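Local coordinates for protein glycosyl hydrolase, family 38 (Enterococcus faecalis, PDB 5KBP) that probably hydrolyses alpha-mannosidic linkages as a carbohydrate-binding, metal-dependent member of glycoside hydrolase family 38, at residues H16-Y25 and H353-V364; V748-E756 and A768-Y778. All blocks are in the same frame, centred on the assembly; numbering follows the deposited sequence.

Contact 1 (H16-Y25 and H353-V364); sequences HWDREWYLPY and HDSICGCSVDEV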
loop_
_atom_site.group_PDB
_atom_site.type_symbol
_atom_site.label_atom_id
_atom_site.label_comp_id
_atom_site.label_asym_id
_atom_site.label_seq_id
_atom_site.Cartn_x
_atom_site.Cartn_y
_atom_site.Cartn_z
ATOM N N HIS A 16 -6.240 -12.803 21.326
ATOM C CA HIS A 16 -6.504 -13.076 19.918
ATOM C C HIS A 16 -6.407 -11.771 19.142
ATOM O O HIS A 16 -7.290 -10.914 19.239
ATOM C CB HIS A 16 -7.878 -13.716 19.748
ATOM C CG HIS A 16 -8.193 -14.096 18.334
ATOM N ND1 HIS A 16 -9.144 -13.442 17.581
ATOM C CD2 HIS A 16 -7.676 -15.059 17.536
ATOM C CE1 HIS A 16 -9.202 -13.988 16.380
ATOM N NE2 HIS A 16 -8.321 -14.971 16.326
ATOM N N TRP A 17 -5.337 -11.613 18.370
ATOM C CA TRP A 17 -5.002 -10.330 17.761
ATOM C C TRP A 17 -5.233 -10.388 16.253
ATOM O O TRP A 17 -4.360 -10.803 15.489
ATOM C CB TRP A 17 -3.571 -9.936 18.073
ATOM C CG TRP A 17 -3.338 -8.501 17.802
ATOM C CD1 TRP A 17 -2.825 -7.952 16.664
ATOM C CD2 TRP A 17 -3.651 -7.410 18.672
ATOM N NE1 TRP A 17 -2.781 -6.585 16.780
ATOM C CE2 TRP A 17 -3.284 -6.227 18.004
ATOM C CE3 TRP A 17 -4.198 -7.318 19.957
ATOM C CZ2 TRP A 17 -3.447 -4.969 18.574
ATOM C CZ3 TRP A 17 -4.357 -6.066 20.522
ATOM C CH2 TRP A 17 -3.982 -4.910 19.831
ATOM N N ASP A 18 -6.416 -9.951 15.830
ATOM C CA ASP A 18 -6.662 -9.722 14.414
ATOM C C ASP A 18 -5.780 -8.577 13.935
ATOM O O ASP A 18 -5.895 -7.448 14.423
ATOM C CB ASP A 18 -8.139 -9.410 14.176
ATOM C CG ASP A 18 -9.053 -10.508 14.685
ATOM O OD1 ASP A 18 -9.197 -11.531 13.985
ATOM O OD2 ASP A 18 -9.630 -10.347 15.780
ATOM N N ARG A 19 -4.891 -8.877 12.985
ATOM C CA ARG A 19 -3.875 -7.909 12.578
ATOM C C ARG A 19 -4.506 -6.646 12.002
ATOM O O ARG A 19 -4.004 -5.536 12.219
ATOM C CB ARG A 19 -2.928 -8.554 11.567
ATOM C CG ARG A 19 -1.629 -7.802 11.344
ATOM C CD ARG A 19 -0.607 -8.699 10.664
ATOM N NE ARG A 19 0.652 -8.007 10.407
ATOM C CZ ARG A 19 0.936 -7.370 9.276
ATOM N NH1 ARG A 19 0.047 -7.333 8.291
ATOM N NH2 ARG A 19 2.108 -6.770 9.128
ATOM N N GLU A 20 -5.608 -6.795 11.272
ATOM C CA GLU A 20 -6.340 -5.658 10.731
ATOM C C GLU A 20 -7.797 -6.061 10.571
ATOM O O GLU A 20 -8.087 -7.142 10.050
ATOM C CB GLU A 20 -5.749 -5.204 9.392
ATOM C CG GLU A 20 -5.341 -6.346 8.477
ATOM C CD GLU A 20 -4.528 -5.876 7.286
ATOM O OE1 GLU A 20 -4.322 -6.677 6.350
ATOM O OE2 GLU A 20 -4.095 -4.705 7.287
ATOM N N TRP A 21 -8.705 -5.197 11.026
ATOM C CA TRP A 21 -10.127 -5.515 10.999
ATOM C C TRP A 21 -10.980 -4.257 10.869
ATOM O O TRP A 21 -11.064 -3.669 9.786
ATOM C CB TRP A 21 -10.518 -6.296 12.256
ATOM C CG TRP A 21 -11.879 -6.922 12.183
ATOM C CD1 TRP A 21 -12.664 -7.054 11.074
ATOM C CD2 TRP A 21 -12.618 -7.498 13.267
ATOM N NE1 TRP A 21 -13.844 -7.678 11.400
ATOM C CE2 TRP A 21 -13.840 -7.961 12.740
ATOM C CE3 TRP A 21 -12.364 -7.668 14.631
ATOM C CZ2 TRP A 21 -14.805 -8.581 13.531
ATOM C CZ3 TRP A 21 -13.323 -8.284 15.413
ATOM C CH2 TRP A 21 -14.528 -8.733 14.861
ATOM N N TYR A 22 -11.622 -3.840 11.963
ATOM C CA TYR A 22 -12.537 -2.705 11.923
ATOM C C TYR A 22 -11.826 -1.361 11.991
ATOM O O TYR A 22 -12.467 -0.328 11.768
ATOM C CB TYR A 22 -13.561 -2.805 13.059
ATOM C CG TYR A 22 -12.967 -2.990 14.439
ATOM C CD1 TYR A 22 -12.686 -4.257 14.932
ATOM C CD2 TYR A 22 -12.704 -1.897 15.256
ATOM C CE1 TYR A 22 -12.149 -4.433 16.193
ATOM C CE2 TYR A 22 -12.165 -2.064 16.523
ATOM C CZ TYR A 22 -11.891 -3.334 16.984
ATOM O OH TYR A 22 -11.357 -3.512 18.239
ATOM N N LEU A 23 -10.537 -1.346 12.294
ATOM C CA LEU A 23 -9.720 -0.148 12.252
ATOM C C LEU A 23 -8.706 -0.247 11.121
ATOM O O LEU A 23 -8.411 -1.344 10.634
ATOM C CB LEU A 23 -8.983 0.054 13.583
ATOM C CG LEU A 23 -9.805 0.481 14.798
ATOM C CD1 LEU A 23 -8.934 0.508 16.045
ATOM C CD2 LEU A 23 -10.433 1.841 14.547
ATOM N N PRO A 24 -8.166 0.882 10.656
ATOM C CA PRO A 24 -7.012 0.813 9.754
ATOM C C PRO A 24 -5.872 0.058 10.420
ATOM O O PRO A 24 -5.785 -0.016 11.650
ATOM C CB PRO A 24 -6.656 2.284 9.516
ATOM C CG PRO A 24 -7.936 3.017 9.746
ATOM C CD PRO A 24 -8.636 2.265 10.846
ATOM N N TYR A 25 -4.996 -0.516 9.589
ATOM C CA TYR A 25 -3.976 -1.437 10.088
ATOM C C TYR A 25 -3.141 -0.815 11.200
ATOM O O TYR A 25 -2.922 -1.431 12.248
ATOM C CB TYR A 25 -3.067 -1.895 8.948
ATOM C CG TYR A 25 -1.782 -2.509 9.460
ATOM C CD1 TYR A 25 -1.786 -3.757 10.065
ATOM C CD2 TYR A 25 -0.573 -1.832 9.357
ATOM C CE1 TYR A 25 -0.620 -4.322 10.548
ATOM C CE2 TYR A 25 0.601 -2.390 9.838
ATOM C CZ TYR A 25 0.571 -3.636 10.432
ATOM O OH TYR A 25 1.732 -4.201 10.912
ATOM N N HIS A 353 -7.426 -14.090 8.509
ATOM C CA HIS A 353 -8.793 -14.392 8.087
ATOM C C HIS A 353 -9.603 -13.124 7.841
ATOM O O HIS A 353 -10.341 -13.039 6.856
ATOM C CB HIS A 353 -9.484 -15.298 9.112
ATOM C CG HIS A 353 -9.550 -14.724 10.493
ATOM N ND1 HIS A 353 -8.474 -14.731 11.354
ATOM C CD2 HIS A 353 -10.570 -14.145 11.170
ATOM C CE1 HIS A 353 -8.824 -14.171 12.498
ATOM N NE2 HIS A 353 -10.091 -13.807 12.412
ATOM N N ASP A 354 -9.458 -12.115 8.700
ATOM C CA ASP A 354 -10.175 -10.864 8.472
ATOM C C ASP A 354 -9.697 -10.138 7.219
ATOM O O ASP A 354 -10.454 -9.344 6.651
ATOM C CB ASP A 354 -10.049 -9.952 9.689
ATOM C CG ASP A 354 -10.849 -10.453 10.873
ATOM O OD1 ASP A 354 -11.766 -11.276 10.664
ATOM O OD2 ASP A 354 -10.569 -10.020 12.010
ATOM N N SER A 355 -8.469 -10.400 6.770
ATOM C CA SER A 355 -7.968 -9.769 5.554
ATOM C C SER A 355 -8.535 -10.438 4.306
ATOM O O SER A 355 -9.234 -9.804 3.509
ATOM C CB SER A 355 -6.437 -9.808 5.535
ATOM O OG SER A 355 -5.890 -9.033 6.587
ATOM N N ILE A 356 -8.251 -11.732 4.132
ATOM C CA ILE A 356 -8.586 -12.408 2.882
ATOM C C ILE A 356 -10.089 -12.633 2.755
ATOM O O ILE A 356 -10.619 -12.693 1.639
ATOM C CB ILE A 356 -7.795 -13.725 2.765
ATOM C CG1 ILE A 356 -7.987 -14.354 1.383
ATOM C CG2 ILE A 356 -8.191 -14.693 3.873
ATOM C CD1 ILE A 356 -7.507 -13.478 0.242
ATOM N N CYS A 357 -10.807 -12.748 3.876
ATOM C CA CYS A 357 -12.256 -12.904 3.796
ATOM C C CYS A 357 -12.947 -11.644 3.293
ATOM O O CYS A 357 -14.124 -11.706 2.920
ATOM C CB CYS A 357 -12.834 -13.292 5.158
ATOM S SG CYS A 357 -12.452 -14.977 5.690
ATOM N N GLY A 358 -12.249 -10.513 3.274
ATOM C CA GLY A 358 -12.855 -9.269 2.842
ATOM C C GLY A 358 -13.844 -8.689 3.826
ATOM O O GLY A 358 -14.771 -7.984 3.418
ATOM N N CYS A 359 -13.675 -8.969 5.116
ATOM C CA CYS A 359 -14.587 -8.507 6.155
ATOM C C CYS A 359 -13.927 -7.471 7.060
ATOM O O CYS A 359 -14.069 -7.507 8.283
ATOM C CB CYS A 359 -15.106 -9.683 6.975
ATOM S SG CYS A 359 -13.816 -10.694 7.732
ATOM N N SER A 360 -13.196 -6.537 6.464
ATOM C CA SER A 360 -12.577 -5.424 7.169
ATOM C C SER A 360 -13.106 -4.114 6.584
ATOM O O SER A 360 -13.975 -4.107 5.708
ATOM C CB SER A 360 -11.051 -5.513 7.081
ATOM O OG SER A 360 -10.569 -6.666 7.747
ATOM N N VAL A 361 -12.571 -2.997 7.073
ATOM C CA VAL A 361 -12.969 -1.686 6.572
ATOM C C VAL A 361 -12.163 -1.365 5.319
ATOM O O VAL A 361 -11.175 -2.044 5.014
ATOM C CB VAL A 361 -12.800 -0.599 7.649
ATOM C CG1 VAL A 361 -13.851 -0.770 8.736
ATOM C CG2 VAL A 361 -11.407 -0.660 8.247
ATOM N N ASP A 362 -12.579 -0.323 4.590
ATOM C CA ASP A 362 -12.013 -0.056 3.268
ATOM C C ASP A 362 -10.510 0.183 3.326
ATOM O O ASP A 362 -9.774 -0.247 2.431
ATOM C CB ASP A 362 -12.708 1.147 2.631
ATOM C CG ASP A 362 -14.168 0.886 2.331
ATOM O OD1 ASP A 362 -14.610 -0.273 2.469
ATOM O OD2 ASP A 362 -14.868 1.842 1.943
ATOM N N GLU A 363 -10.036 0.875 4.366
ATOM C CA GLU A 363 -8.614 1.194 4.448
ATOM C C GLU A 363 -7.762 -0.063 4.525
ATOM O O GLU A 363 -6.648 -0.092 3.989
ATOM C CB GLU A 363 -8.338 2.090 5.656
ATOM C CG GLU A 363 -9.024 3.447 5.614
ATOM C CD GLU A 363 -10.480 3.385 6.036
ATOM O OE1 GLU A 363 -11.312 4.075 5.412
ATOM O OE2 GLU A 363 -10.790 2.640 6.990
ATOM N N VAL A 364 -8.270 -1.110 5.178
ATOM C CA VAL A 364 -7.515 -2.352 5.305
ATOM C C VAL A 364 -7.309 -2.993 3.938
ATOM O O VAL A 364 -6.201 -3.419 3.591
ATOM C CB VAL A 364 -8.225 -3.315 6.274
ATOM C CG1 VAL A 364 -7.632 -4.709 6.165
ATOM C CG2 VAL A 364 -8.138 -2.800 7.704
HETATM O O HOH W 1 -6.629 -9.470 9.417
HETATM O O HOH W 2 -5.044 -0.505 6.582
#
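The D354 carboxylate covers one face of the W21 indole, the edge of the Y22 ring the other. D354 OD2 lies 3.3 Å above its face, offset toward the rim, with its carboxylate plane turned only 24° from the indole. Y22 CD1 sits over the opposite face, and Y22 in turn meets W21 CD2 at its own ring edge. The backbone oxygen of C359 comes in at the indole edge, in the ring plane, 3.1 Å from W21 NE1. H16 and H353 approach from opposite directions and meet rim to rim, CE1 to CE1 at 3.9 Å, their planes 28° apart; ND1 of H16 is held by D234. Alongside these rings, D18 OD1 stands 2.9 Å from H353 NE2 and faces D354 OD2 at 2.8 Å, two carboxylate oxygens with no hydrogen bond between them.

A second polar grip lies nearby. E20 has CG wedged between its backbone N and carbonyl carbon (chi1 41°) and runs extended from there, which brings OE1 to S355 OG; the serine donates to the anti lone pair at 2.8 Å, and R371 makes a salt bridge to the same oxygen. Water 1 bridges E20 O and S355 OG. V364 packs CG1 against the E20 carboxylate carbon and CG2 against L23 O. At V361, at the N-cap position of the helix that follows, the backbone N donates to W21 O at 3.2 Å. From the second subunit, R482 and L476 pack on W21 and Y22.

H16, D18 and H353 probably bind the catalytic zinc, as in family 38 relatives, with D354 beside them probably binding substrate; no metal lies among them here, and this active site is inferred from relatives.

Contact 2 (V748-E756 and A768-Y778); sequences VTLIRCVGE and AQCQGEYTFKY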
loop_
_atom_site.group_PDB
_atom_site.type_symbol
_atom_site.label_atom_id
_atom_site.label_comp_id
_atom_site.label_asym_id
_atom_site.label_seq_id
_atom_site.Cartn_x
_atom_site.Cartn_y
_atom_site.Cartn_z
ATOM N N VAL A 748 -22.053 -20.643 -9.580
ATOM C CA VAL A 748 -20.801 -20.032 -9.153
ATOM C C VAL A 748 -21.030 -18.538 -8.985
ATOM O O VAL A 748 -21.485 -17.863 -9.916
ATOM C CB VAL A 748 -19.668 -20.307 -10.157
ATOM C CG1 VAL A 748 -18.413 -19.545 -9.757
ATOM C CG2 VAL A 748 -19.386 -21.800 -10.249
ATOM N N THR A 749 -20.721 -18.022 -7.798
ATOM C CA THR A 749 -20.893 -16.602 -7.517
ATOM C C THR A 749 -19.754 -15.814 -8.147
ATOM O O THR A 749 -18.578 -16.083 -7.875
ATOM C CB THR A 749 -20.943 -16.353 -6.012
ATOM O OG1 THR A 749 -22.041 -17.075 -5.445
ATOM C CG2 THR A 749 -21.111 -14.867 -5.726
ATOM N N LEU A 750 -20.102 -14.837 -8.981
ATOM C CA LEU A 750 -19.098 -14.011 -9.638
ATOM C C LEU A 750 -18.695 -12.814 -8.784
ATOM O O LEU A 750 -17.503 -12.542 -8.612
ATOM C CB LEU A 750 -19.619 -13.539 -10.999
ATOM C CG LEU A 750 -19.998 -14.635 -11.997
ATOM C CD1 LEU A 750 -20.488 -14.023 -13.299
ATOM C CD2 LEU A 750 -18.823 -15.565 -12.246
ATOM N N ILE A 751 -19.673 -12.096 -8.237
ATOM C CA ILE A 751 -19.404 -10.875 -7.488
ATOM C C ILE A 751 -20.568 -10.642 -6.535
ATOM O O ILE A 751 -21.727 -10.889 -6.876
ATOM C CB ILE A 751 -19.176 -9.678 -8.445
ATOM C CG1 ILE A 751 -18.698 -8.441 -7.683
ATOM C CG2 ILE A 751 -20.436 -9.364 -9.244
ATOM C CD1 ILE A 751 -18.321 -7.286 -8.589
ATOM N N ARG A 752 -20.245 -10.191 -5.323
ATOM C CA ARG A 752 -21.252 -9.896 -4.309
ATOM C C ARG A 752 -20.921 -8.551 -3.684
ATOM O O ARG A 752 -19.798 -8.346 -3.213
ATOM C CB ARG A 752 -21.310 -10.992 -3.242
ATOM C CG ARG A 752 -22.487 -10.864 -2.291
ATOM C CD ARG A 752 -22.595 -12.062 -1.361
ATOM N NE ARG A 752 -21.531 -12.080 -0.361
ATOM C CZ ARG A 752 -21.621 -11.497 0.829
ATOM N NH1 ARG A 752 -20.608 -11.560 1.683
ATOM N NH2 ARG A 752 -22.726 -10.847 1.165
ATOM N N CYS A 753 -21.896 -7.646 -3.673
ATOM C CA CYS A 753 -21.676 -6.252 -3.308
ATOM C C CYS A 753 -22.529 -5.896 -2.099
ATOM O O CYS A 753 -23.756 -6.035 -2.137
ATOM C CB CYS A 753 -22.004 -5.336 -4.488
ATOM S SG CYS A 753 -21.335 -5.915 -6.072
ATOM N N VAL A 754 -21.879 -5.428 -1.032
ATOM C CA VAL A 754 -22.548 -5.004 0.190
ATOM C C VAL A 754 -21.958 -3.667 0.624
ATOM O O VAL A 754 -20.975 -3.185 0.062
ATOM C CB VAL A 754 -22.425 -6.047 1.318
ATOM C CG1 VAL A 754 -23.270 -7.269 0.996
ATOM C CG2 VAL A 754 -20.968 -6.437 1.514
ATOM N N GLY A 755 -22.571 -3.071 1.644
ATOM C CA GLY A 755 -22.181 -1.735 2.057
ATOM C C GLY A 755 -21.658 -1.599 3.473
ATOM O O GLY A 755 -21.223 -0.513 3.869
ATOM N N GLU A 756 -21.690 -2.680 4.251
ATOM C CA GLU A 756 -21.260 -2.630 5.641
ATOM C C GLU A 756 -20.411 -3.848 5.970
ATOM O O GLU A 756 -20.524 -4.898 5.333
ATOM C CB GLU A 756 -22.451 -2.566 6.606
ATOM C CG GLU A 756 -23.354 -3.787 6.550
ATOM C CD GLU A 756 -24.267 -3.892 7.754
ATOM O OE1 GLU A 756 -24.060 -3.134 8.725
ATOM O OE2 GLU A 756 -25.187 -4.736 7.732
ATOM N N ALA A 768 -16.736 -2.051 -0.480
ATOM C CA ALA A 768 -17.182 -3.434 -0.565
ATOM C C ALA A 768 -18.263 -3.630 -1.617
ATOM O O ALA A 768 -18.628 -4.776 -1.903
ATOM C CB ALA A 768 -17.694 -3.909 0.796
ATOM N N GLN A 769 -18.788 -2.544 -2.192
ATOM C CA GLN A 769 -19.744 -2.644 -3.287
ATOM C C GLN A 769 -19.085 -3.045 -4.600
ATOM O O GLN A 769 -19.801 -3.295 -5.575
ATOM C CB GLN A 769 -20.485 -1.316 -3.463
ATOM C CG GLN A 769 -21.317 -0.890 -2.261
ATOM C CD GLN A 769 -22.597 -1.692 -2.105
ATOM O OE1 GLN A 769 -22.867 -2.611 -2.875
ATOM N NE2 GLN A 769 -23.395 -1.342 -1.104
ATOM N N CYS A 770 -17.753 -3.089 -4.649
ATOM C CA CYS A 770 -17.006 -3.620 -5.789
ATOM C C CYS A 770 -17.406 -2.937 -7.095
ATOM O O CYS A 770 -17.746 -3.585 -8.087
ATOM C CB CYS A 770 -17.182 -5.136 -5.891
ATOM S SG CYS A 770 -16.623 -6.045 -4.438
ATOM N N GLN A 771 -17.361 -1.610 -7.089
ATOM C CA GLN A 771 -17.693 -0.842 -8.279
ATOM C C GLN A 771 -16.504 -0.798 -9.232
ATOM O O GLN A 771 -15.356 -0.637 -8.809
ATOM C CB GLN A 771 -18.109 0.581 -7.902
ATOM C CG GLN A 771 -19.290 0.667 -6.940
ATOM C CD GLN A 771 -20.606 0.268 -7.581
ATOM O OE1 GLN A 771 -21.311 1.102 -8.150
ATOM N NE2 GLN A 771 -20.950 -1.011 -7.483
ATOM N N GLY A 772 -16.784 -0.949 -10.527
ATOM C CA GLY A 772 -15.772 -0.775 -11.542
ATOM C C GLY A 772 -15.712 -1.962 -12.480
ATOM O O GLY A 772 -16.628 -2.789 -12.532
ATOM N N GLU A 773 -14.610 -2.033 -13.226
ATOM C CA GLU A 773 -14.412 -3.075 -14.222
ATOM C C GLU A 773 -13.952 -4.371 -13.565
ATOM O O GLU A 773 -13.102 -4.364 -12.670
ATOM C CB GLU A 773 -13.377 -2.626 -15.256
ATOM C CG GLU A 773 -13.751 -1.371 -16.032
ATOM C CD GLU A 773 -14.439 -1.680 -17.348
ATOM O OE1 GLU A 773 -15.158 -0.801 -17.868
ATOM O OE2 GLU A 773 -14.258 -2.803 -17.862
ATOM N N TYR A 774 -14.513 -5.489 -14.023
ATOM C CA TYR A 774 -14.165 -6.801 -13.498
ATOM C C TYR A 774 -14.161 -7.820 -14.627
ATOM O O TYR A 774 -14.950 -7.730 -15.570
ATOM C CB TYR A 774 -15.136 -7.251 -12.396
ATOM C CG TYR A 774 -14.911 -6.561 -11.072
ATOM C CD1 TYR A 774 -15.525 -5.350 -10.783
ATOM C CD2 TYR A 774 -14.079 -7.119 -10.110
ATOM C CE1 TYR A 774 -15.318 -4.715 -9.574
ATOM C CE2 TYR A 774 -13.866 -6.492 -8.897
ATOM C CZ TYR A 774 -14.488 -5.291 -8.636
ATOM O OH TYR A 774 -14.278 -4.663 -7.429
ATOM N N THR A 775 -13.258 -8.792 -14.517
ATOM C CA THR A 775 -13.148 -9.884 -15.476
ATOM C C THR A 775 -13.078 -11.192 -14.706
ATOM O O THR A 775 -12.164 -11.391 -13.900
ATOM C CB THR A 775 -11.914 -9.725 -16.369
ATOM O OG1 THR A 775 -12.007 -8.500 -17.106
ATOM C CG2 THR A 775 -11.806 -10.893 -17.338
ATOM N N PHE A 776 -14.038 -12.079 -14.953
ATOM C CA PHE A 776 -14.127 -13.364 -14.270
ATOM C C PHE A 776 -13.746 -14.470 -15.244
ATOM O O PHE A 776 -14.360 -14.605 -16.308
ATOM C CB PHE A 776 -15.534 -13.592 -13.718
ATOM C CG PHE A 776 -16.091 -12.409 -12.980
ATOM C CD1 PHE A 776 -15.678 -12.123 -11.692
ATOM C CD2 PHE A 776 -17.026 -11.580 -13.579
ATOM C CE1 PHE A 776 -16.185 -11.030 -11.011
ATOM C CE2 PHE A 776 -17.539 -10.488 -12.904
ATOM C CZ PHE A 776 -17.118 -10.213 -11.618
ATOM N N LYS A 777 -12.738 -15.258 -14.878
ATOM C CA LYS A 777 -12.248 -16.358 -15.700
ATOM C C LYS A 777 -12.704 -17.676 -15.090
ATOM O O LYS A 777 -12.412 -17.960 -13.924
ATOM C CB LYS A 777 -10.725 -16.318 -15.821
ATOM C CG LYS A 777 -10.194 -15.102 -16.563
ATOM C CD LYS A 777 -8.682 -15.159 -16.703
ATOM C CE LYS A 777 -8.151 -13.949 -17.453
ATOM N NZ LYS A 777 -6.670 -13.988 -17.598
ATOM N N TYR A 778 -13.413 -18.476 -15.881
ATOM C CA TYR A 778 -13.922 -19.767 -15.440
ATOM C C TYR A 778 -14.123 -20.637 -16.677
ATOM O O TYR A 778 -13.963 -20.179 -17.812
ATOM C CB TYR A 778 -15.209 -19.603 -14.623
ATOM C CG TYR A 778 -16.313 -18.826 -15.313
ATOM C CD1 TYR A 778 -16.250 -17.442 -15.431
ATOM C CD2 TYR A 778 -17.429 -19.474 -15.823
ATOM C CE1 TYR A 778 -17.257 -16.730 -16.054
ATOM C CE2 TYR A 778 -18.443 -18.768 -16.447
ATOM C CZ TYR A 778 -18.352 -17.396 -16.559
ATOM O OH TYR A 778 -19.356 -16.687 -17.178
#
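L750 sets its CB squarely over the F776 ring, 4.0 Å from the centroid and 2° off the ring normal, a CH-pi contact. Its carbonyl oxygen reaches the same ring, 3.1 Å from CE1, while CD2 passes on to the F776 CB and the Y778 ring. I751 comes at F776 roughly at a right angle, resting CB against CZ. With CG1 opposite the backbone N (chi1 -172°) and CD1 extended beyond it, its chain stretches over to the Y774 ring and presses CD1 onto its face 4.1 Å from the centroid, in touch also with C770 CB.

Further along, the chains close up without strand pairing. V754 N gives a weak hydrogen bond to A768 O at 3.4 Å. The bent Q769 side chain folds over the V754 carbonyl, its CD 3.1 Å from V754 O, and is steadied by OE1 accepting from the backbone N of D671. C753 SG lies 3.1 Å from Q769 O.

Consecutive residues L750 and I751 can both point at the facing strand because strand 745-753 carries a classic beta bulge here, both of them lying opposite L674 of strand 672-679. Strands 748-753 and 772-778 run nearly antiparallel, 160° between directions, but belong to different sheets. Their aromatic-aliphatic interlayer is that of a beta sandwich, consistent with the supersandwich of galactose mutarotase-like domains.

Overall arrangement
Contact 1 joins the N-terminal and middle family regions, whereas contact 2 fastens two sheets of the C-terminal beta region; it opens only after contact 1 has closed along the chain. Their centres are 19 Å apart, and they pack together where D362 OD1 comes 4.0 Å from A768 N. D362 reinforces this seam: it accepts from the backbone of E767 and forms a salt bridge with R303, which A768 also touches. Helix 304-332 serves both, K307 binding I356 O and V304 packing on I751. The probable zinc site, inferred from relatives and without a metal here, belongs to contact 1; both contacts lie away from the calcium-binding positions F253 and Y256, where this chain binds no calcium.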